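Local coordinates for hypothetical protein ST1444 (Sulfolobus tokodaii, PDB 2EO0) that resolves Holliday junctions, very probably as a magnesium-dependent, structure-specific endonuclease that nicks opposing strands of four-way DNA during recombination, at residues Ile54-Val59 with Gly87-Gly92; Lys60-Gly65 with Leu91-Pro96. One frame throughout, in Å; residues are numbered along the deposited sequence.

Contact 1 (Ile54-Val59 with Gly87-Gly92); sequences IILIEV and GELFLG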
ATOM      1  N   ILE A  54       1.048  -6.520  -3.366  1.00 30.10           N
ATOM      2  CA  ILE A  54       1.462  -5.660  -2.260  1.00 32.19           C
ATOM      3  C   ILE A  54       2.758  -6.151  -1.643  1.00 36.96           C
ATOM      4  O   ILE A  54       2.830  -7.307  -1.198  1.00 36.26           O
ATOM      5  CB  ILE A  54       0.418  -5.695  -1.099  1.00 40.31           C
ATOM      6  CG1 ILE A  54      -0.982  -5.303  -1.594  1.00 30.45           C
ATOM      7  CG2 ILE A  54       0.876  -4.809   0.052  1.00 32.29           C
ATOM      8  CD1 ILE A  54      -2.101  -5.602  -0.524  1.00 27.93           C
ATOM      9  N   ILE A  55       3.780  -5.304  -1.603  1.00 28.80           N
ATOM     10  CA  ILE A  55       5.014  -5.721  -0.951  1.00 36.27           C
ATOM     11  C   ILE A  55       5.408  -4.728   0.132  1.00 41.88           C
ATOM     12  O   ILE A  55       5.492  -3.506  -0.080  1.00 44.14           O
ATOM     13  CB  ILE A  55       6.177  -5.962  -1.949  1.00 40.81           C
ATOM     14  CG1 ILE A  55       6.444  -4.710  -2.760  1.00 51.07           C
ATOM     15  CG2 ILE A  55       5.811  -7.131  -2.915  1.00 29.29           C
ATOM     16  CD1 ILE A  55       7.583  -4.892  -3.748  1.00 61.56           C
ATOM     17  N   LEU A  56       5.596  -5.271   1.324  1.00 35.48           N
ATOM     18  CA  LEU A  56       5.943  -4.469   2.469  1.00 40.75           C
ATOM     19  C   LEU A  56       7.420  -4.671   2.809  1.00 43.31           C
ATOM     20  O   LEU A  56       7.928  -5.806   2.794  1.00 42.11           O
ATOM     21  CB  LEU A  56       5.036  -4.884   3.625  1.00 39.51           C
ATOM     22  CG  LEU A  56       3.531  -4.856   3.276  1.00 33.22           C
ATOM     23  CD1 LEU A  56       2.690  -5.394   4.432  1.00 26.07           C
ATOM     24  CD2 LEU A  56       3.129  -3.433   2.943  1.00 23.51           C
ATOM     25  N   ILE A  57       8.122  -3.577   3.086  1.00 33.50           N
ATOM     26  CA  ILE A  57       9.525  -3.698   3.419  1.00 31.11           C
ATOM     27  C   ILE A  57       9.939  -2.875   4.610  1.00 33.36           C
ATOM     28  O   ILE A  57       9.707  -1.672   4.677  1.00 41.38           O
ATOM     29  CB  ILE A  57      10.435  -3.300   2.244  1.00 33.89           C
ATOM     30  CG1 ILE A  57      10.008  -4.033   0.965  1.00 26.42           C
ATOM     31  CG2 ILE A  57      11.890  -3.650   2.579  1.00 22.53           C
ATOM     32  CD1 ILE A  57      10.663  -3.483  -0.272  1.00 34.74           C
ATOM     33  N   GLU A  58      10.561  -3.550   5.561  1.00 38.63           N
ATOM     34  CA  GLU A  58      11.075  -2.920   6.758  1.00 28.21           C
ATOM     35  C   GLU A  58      12.592  -2.884   6.500  1.00 28.64           C
ATOM     36  O   GLU A  58      13.212  -3.896   6.177  1.00 27.45           O
ATOM     37  CB  GLU A  58      10.698  -3.792   7.963  1.00 34.18           C
ATOM     38  CG  GLU A  58      11.056  -3.255   9.341  1.00 40.77           C
ATOM     39  CD  GLU A  58      10.535  -1.862   9.618  1.00 37.66           C
ATOM     40  OE1 GLU A  58       9.431  -1.520   9.135  1.00 41.79           O
ATOM     41  OE2 GLU A  58      11.242  -1.116  10.337  1.00 44.02           O
ATOM     42  N   VAL A  59      13.175  -1.703   6.604  1.00 31.57           N
ATOM     43  CA  VAL A  59      14.591  -1.542   6.362  1.00 29.35           C
ATOM     44  C   VAL A  59      15.400  -1.255   7.617  1.00 28.16           C
ATOM     45  O   VAL A  59      15.097  -0.347   8.371  1.00 33.81           O
ATOM     46  CB  VAL A  59      14.838  -0.405   5.352  1.00 41.50           C
ATOM     47  CG1 VAL A  59      16.349  -0.301   5.041  1.00 35.09           C
ATOM     48  CG2 VAL A  59      14.001  -0.649   4.089  1.00 32.94           C
ATOM     49  N   GLY A  87      -0.360  -8.228   2.397  1.00 34.65           N
ATOM     50  CA  GLY A  87       0.837  -8.059   1.586  1.00 45.91           C
ATOM     51  C   GLY A  87       2.037  -8.909   1.998  1.00 42.41           C
ATOM     52  O   GLY A  87       2.147  -9.340   3.138  1.00 40.95           O
ATOM     53  N   GLU A  88       2.934  -9.176   1.058  1.00 38.61           N
ATOM     54  CA  GLU A  88       4.126  -9.956   1.363  1.00 33.61           C
ATOM     55  C   GLU A  88       5.128  -9.045   2.050  1.00 31.27           C
ATOM     56  O   GLU A  88       5.550  -8.035   1.491  1.00 31.82           O
ATOM     57  CB  GLU A  88       4.735 -10.521   0.096  1.00 39.00           C
ATOM     58  CG  GLU A  88       4.223 -11.879  -0.250  1.00 53.46           C
ATOM     59  CD  GLU A  88       5.350 -12.808  -0.649  1.00 61.54           C
ATOM     60  OE1 GLU A  88       6.046 -13.350   0.248  1.00 53.32           O
ATOM     61  OE2 GLU A  88       5.543 -12.978  -1.870  1.00 62.94           O
ATOM     62  N   LEU A  89       5.500  -9.412   3.267  1.00 26.37           N
ATOM     63  CA  LEU A  89       6.416  -8.621   4.059  1.00 29.20           C
ATOM     64  C   LEU A  89       7.870  -9.108   3.985  1.00 32.44           C
ATOM     65  O   LEU A  89       8.130 -10.300   4.159  1.00 37.43           O
ATOM     66  CB  LEU A  89       5.939  -8.637   5.503  1.00 22.52           C
ATOM     67  CG  LEU A  89       6.844  -7.852   6.417  1.00 30.37           C
ATOM     68  CD1 LEU A  89       6.754  -6.406   6.009  1.00 23.71           C
ATOM     69  CD2 LEU A  89       6.466  -8.073   7.871  1.00 27.98           C
ATOM     70  N   PHE A  90       8.799  -8.179   3.753  1.00 29.38           N
ATOM     71  CA  PHE A  90      10.226  -8.487   3.656  1.00 27.75           C
ATOM     72  C   PHE A  90      11.084  -7.655   4.614  1.00 32.90           C
ATOM     73  O   PHE A  90      10.736  -6.521   4.978  1.00 41.40           O
ATOM     74  CB  PHE A  90      10.765  -8.205   2.243  1.00 25.79           C
ATOM     75  CG  PHE A  90      10.170  -9.079   1.164  1.00 41.21           C
ATOM     76  CD1 PHE A  90       8.879  -8.858   0.697  1.00 29.00           C
ATOM     77  CD2 PHE A  90      10.903 -10.127   0.620  1.00 32.39           C
ATOM     78  CE1 PHE A  90       8.333  -9.661  -0.285  1.00 35.05           C
ATOM     79  CE2 PHE A  90      10.360 -10.940  -0.372  1.00 38.48           C
ATOM     80  CZ  PHE A  90       9.072 -10.706  -0.825  1.00 39.80           C
ATOM     81  N   LEU A  91      12.223  -8.220   4.999  1.00 33.93           N
ATOM     82  CA  LEU A  91      13.183  -7.506   5.838  1.00 41.73           C
ATOM     83  C   LEU A  91      14.354  -7.103   4.925  1.00 35.03           C
ATOM     84  O   LEU A  91      15.031  -7.959   4.341  1.00 33.99           O
ATOM     85  CB  LEU A  91      13.705  -8.400   6.968  1.00 31.35           C
ATOM     86  CG  LEU A  91      14.910  -7.871   7.757  1.00 41.76           C
ATOM     87  CD1 LEU A  91      14.501  -6.700   8.591  1.00 21.63           C
ATOM     88  CD2 LEU A  91      15.489  -8.994   8.673  1.00 37.84           C
ATOM     89  N   GLY A  92      14.566  -5.805   4.768  1.00 27.81           N
ATOM     90  CA  GLY A  92      15.678  -5.367   3.954  1.00 31.35           C
ATOM     91  C   GLY A  92      16.809  -4.898   4.846  1.00 34.15           C
ATOM     92  O   GLY A  92      16.602  -4.005   5.665  1.00 36.61           O
TER
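The parallel strand pair at the centre of the PD-(D/E)XK nuclease sheet is formed here by Ile54-Val59 and Gly87-Gly92, two neighbours joined through helix 72-85 as a beta-alpha-beta crossover. Their axes come within 4.6 Å, and five backbone hydrogen bonds alternate between them, from Glu88 N to Ile54 O at one end to Gly92 N to Glu58 O (2.7 Å) at the other. In the middle, Leu56 is held through both of its backbone polar atoms: its N donates to Glu88 O at 2.8 Å and its O receives Phe90 N at 2.7 Å. On the same face as the Leu56 side chain, Leu89 swings CD1 back over the neighbouring strand to 3.3 Å from Leu56 CB, a tight fit. Ile55, Ile57 and Phe90 share the other face. Phe90 has CG anti to its carbonyl carbon (chi1 -65°), which sets the ring edge, through CD1, 3.8 Å from Leu56 O. Glu58, a likely magnesium ligand, projects from the Leu56 face. That face is packed by Ala82 and Ile78 of helix 72-85; Val135 and Leu131 of helix 128-143 cover the face carrying Ile55, Ile57 and Phe90, and strand 46-50 continues the sheet beyond Ile54-Val59.

Contact 2 (Lys60-Gly65 with Leu91-Pro96); sequences KSRKNG and LGVKLP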
ATOM      1  N   LYS A  60      16.450  -2.039   7.830  1.00 34.69           N
ATOM      2  CA  LYS A  60      17.318  -1.852   8.989  1.00 36.38           C
ATOM      3  C   LYS A  60      18.749  -1.699   8.517  1.00 32.91           C
ATOM      4  O   LYS A  60      19.136  -2.241   7.476  1.00 38.70           O
ATOM      5  CB  LYS A  60      17.229  -3.047   9.957  1.00 37.20           C
ATOM      6  CG  LYS A  60      16.466  -2.775  11.247  1.00 40.75           C
ATOM      7  CD  LYS A  60      14.980  -3.035  11.093  1.00 48.26           C
ATOM      8  CE  LYS A  60      14.251  -2.927  12.422  1.00 31.14           C
ATOM      9  NZ  LYS A  60      14.246  -1.535  12.919  1.00 49.24           N
ATOM     10  N   SER A  61      19.526  -0.941   9.280  1.00 35.46           N
ATOM     11  CA  SER A  61      20.936  -0.723   8.981  1.00 42.75           C
ATOM     12  C   SER A  61      21.780  -1.376  10.069  1.00 39.60           C
ATOM     13  O   SER A  61      21.710  -0.986  11.232  1.00 53.37           O
ATOM     14  CB  SER A  61      21.253   0.773   8.917  1.00 45.22           C
ATOM     15  OG  SER A  61      22.659   0.998   8.927  1.00 56.28           O
ATOM     16  N   ARG A  62      22.565  -2.380   9.696  1.00 46.48           N
ATOM     17  CA  ARG A  62      23.432  -3.084  10.651  1.00 44.99           C
ATOM     18  C   ARG A  62      24.867  -3.119  10.119  1.00 44.90           C
ATOM     19  O   ARG A  62      25.105  -3.489   8.974  1.00 38.82           O
ATOM     20  CB  ARG A  62      22.936  -4.507  10.865  1.00 46.83           C
ATOM     21  CG  ARG A  62      21.520  -4.602  11.395  1.00 46.13           C
ATOM     22  CD  ARG A  62      21.377  -3.954  12.754  1.00 41.96           C
ATOM     23  NE  ARG A  62      20.164  -4.421  13.414  1.00 40.98           N
ATOM     24  CZ  ARG A  62      19.139  -3.653  13.747  1.00 32.82           C
ATOM     25  NH1 ARG A  62      19.156  -2.354  13.486  1.00 37.81           N
ATOM     26  NH2 ARG A  62      18.096  -4.190  14.351  1.00 38.53           N
ATOM     27  N   LYS A  63      25.826  -2.747  10.955  1.00 49.10           N
ATOM     28  CA  LYS A  63      27.209  -2.716  10.497  1.00 65.22           C
ATOM     29  C   LYS A  63      28.217  -3.598  11.233  1.00 68.35           C
ATOM     30  O   LYS A  63      29.326  -3.149  11.512  1.00 72.85           O
ATOM     31  CB  LYS A  63      27.705  -1.267  10.500  1.00 63.53           C
ATOM     32  CG  LYS A  63      26.788  -0.309   9.755  1.00 61.24           C
ATOM     33  CD  LYS A  63      26.312  -0.910   8.432  1.00 64.87           C
ATOM     34  CE  LYS A  63      25.466   0.085   7.679  1.00 57.82           C
ATOM     35  NZ  LYS A  63      26.236   1.356   7.524  1.00 66.70           N
ATOM     36  N   ASN A  64      27.861  -4.851  11.517  1.00 72.58           N
ATOM     37  CA  ASN A  64      28.775  -5.748  12.236  1.00 74.33           C
ATOM     38  C   ASN A  64      28.472  -7.210  11.938  1.00 75.08           C
ATOM     39  O   ASN A  64      28.204  -7.578  10.799  1.00 80.21           O
ATOM     40  CB  ASN A  64      28.638  -5.511  13.732  1.00 72.58           C
ATOM     41  CG  ASN A  64      28.010  -4.175  14.039  1.00 80.32           C
ATOM     42  OD1 ASN A  64      28.693  -3.140  14.071  1.00 76.84           O
ATOM     43  ND2 ASN A  64      26.689  -4.178  14.241  1.00 81.71           N
ATOM     44  N   GLY A  65      28.521  -8.038  12.976  1.00 76.44           N
ATOM     45  CA  GLY A  65      28.223  -9.451  12.819  1.00 70.59           C
ATOM     46  C   GLY A  65      26.987  -9.754  13.640  1.00 65.53           C
ATOM     47  O   GLY A  65      26.513  -8.808  14.300  1.00 59.52           O
ATOM     48  N   LEU A  91      12.223  -8.220   4.999  1.00 33.93           N
ATOM     49  CA  LEU A  91      13.183  -7.506   5.838  1.00 41.73           C
ATOM     50  C   LEU A  91      14.354  -7.103   4.925  1.00 35.03           C
ATOM     51  O   LEU A  91      15.031  -7.959   4.341  1.00 33.99           O
ATOM     52  CB  LEU A  91      13.705  -8.400   6.968  1.00 31.35           C
ATOM     53  CG  LEU A  91      14.910  -7.871   7.757  1.00 41.76           C
ATOM     54  CD1 LEU A  91      14.501  -6.700   8.591  1.00 21.63           C
ATOM     55  CD2 LEU A  91      15.489  -8.994   8.673  1.00 37.84           C
ATOM     56  N   GLY A  92      14.566  -5.805   4.768  1.00 27.81           N
ATOM     57  CA  GLY A  92      15.678  -5.367   3.954  1.00 31.35           C
ATOM     58  C   GLY A  92      16.809  -4.898   4.846  1.00 34.15           C
ATOM     59  O   GLY A  92      16.602  -4.005   5.665  1.00 36.61           O
ATOM     60  N   VAL A  93      17.998  -5.483   4.705  1.00 30.03           N
ATOM     61  CA  VAL A  93      19.130  -5.073   5.548  1.00 34.01           C
ATOM     62  C   VAL A  93      20.278  -4.427   4.794  1.00 29.28           C
ATOM     63  O   VAL A  93      20.736  -4.938   3.774  1.00 32.06           O
ATOM     64  CB  VAL A  93      19.735  -6.259   6.333  1.00 36.18           C
ATOM     65  CG1 VAL A  93      20.678  -5.721   7.425  1.00 25.15           C
ATOM     66  CG2 VAL A  93      18.611  -7.130   6.928  1.00 39.21           C
ATOM     67  N   LYS A  94      20.750  -3.299   5.300  1.00 30.04           N
ATOM     68  CA  LYS A  94      21.865  -2.638   4.652  1.00 32.85           C
ATOM     69  C   LYS A  94      23.150  -2.880   5.448  1.00 39.96           C
ATOM     70  O   LYS A  94      23.368  -2.270   6.504  1.00 31.19           O
ATOM     71  CB  LYS A  94      21.609  -1.128   4.515  1.00 32.45           C
ATOM     72  CG  LYS A  94      22.749  -0.382   3.802  1.00 33.94           C
ATOM     73  CD  LYS A  94      23.031  -0.973   2.406  1.00 32.42           C
ATOM     74  CE  LYS A  94      24.165  -0.241   1.694  1.00 43.95           C
ATOM     75  NZ  LYS A  94      25.537  -0.568   2.218  1.00 31.16           N
ATOM     76  N   LEU A  95      23.981  -3.795   4.948  1.00 36.77           N
ATOM     77  CA  LEU A  95      25.242  -4.086   5.593  1.00 33.35           C
ATOM     78  C   LEU A  95      26.229  -3.055   5.069  1.00 38.97           C
ATOM     79  O   LEU A  95      25.930  -2.316   4.126  1.00 43.51           O
ATOM     80  CB  LEU A  95      25.680  -5.510   5.276  1.00 26.01           C
ATOM     81  CG  LEU A  95      24.652  -6.507   5.826  1.00 30.89           C
ATOM     82  CD1 LEU A  95      25.022  -7.874   5.352  1.00 35.64           C
ATOM     83  CD2 LEU A  95      24.583  -6.457   7.350  1.00 23.82           C
ATOM     84  N   PRO A  96      27.405  -2.961   5.689  1.00 39.16           N
ATOM     85  CA  PRO A  96      28.403  -1.985   5.245  1.00 41.82           C
ATOM     86  C   PRO A  96      28.610  -1.888   3.729  1.00 45.44           C
ATOM     87  O   PRO A  96      28.574  -0.797   3.151  1.00 42.23           O
ATOM     88  CB  PRO A  96      29.667  -2.442   5.973  1.00 47.58           C
ATOM     89  CG  PRO A  96      29.125  -2.939   7.280  1.00 45.71           C
ATOM     90  CD  PRO A  96      27.905  -3.744   6.838  1.00 42.56           C
TER
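Lys60 N donates to Gly92 O at 2.9 Å, with an N-H...O angle of 164°, and Lys94 N returns an equally short and nearly straight bond to Lys60 O. Further along the strands the pairing is less regular. Arg62 N makes a long hydrogen bond to Lys94 O (3.3 Å), coming from above the carbonyl plane with the N-H bent to 147°, and Lys63 lays its CE 3.4 Å from the same oxygen. Beyond Arg62 N, side chains take over from backbone bonds. Arg62 O meets carbon, with Leu95 CD2 3.4 Å away and the CA of Leu95 offering a C-H contact to it. Lys63 and Pro96 slide past each other in opposite directions, the CD of Lys63 lying 3.6 Å from the CD of the proline. The lysine reaches this place because its chain, with CG anti to the carbonyl carbon, bends at chi2 (-43°), bringing the methylenes across the start of the proline ring. On the Lys60 side, the guanidinium of Arg62 turns one face to Lys60 CB, which sits 4.1 Å above its plane and toward the rim, while its NH2 donates to Tyr69 O on strand 68-70. The ammonium of Lys94 curls back onto its own strand, where NZ donates to Leu95 O at 2.6 Å. Regular parallel bonding thus gives way to a single long, bent bond and then to aliphatic packing by the Lys63 methylenes, which suggests that the strand ends are held less firmly than the paired backbone behind them.

Contacts 1 and 2 are successive lengths of one parallel pairing between strands 53-61 and 88-95, with centres about 15 Å apart and Leu91 and Gly92 belonging to both. Gly92 joins the two: its N bonds Glu58 O in contact 1 and its O receives Lys60 N in contact 2. Contact 1 lies near the middle of the chain, about 3 Å from its centre, whereas contact 2 lies about 13 Å out, toward the surface. The probable magnesium site falls close to their junction: the side chain of Glu58 comes about 3 Å from that of Asp45 at nearest atoms, and the side chain of Lys60 about 4 Å from that of Glu58, a long and weak ion pair.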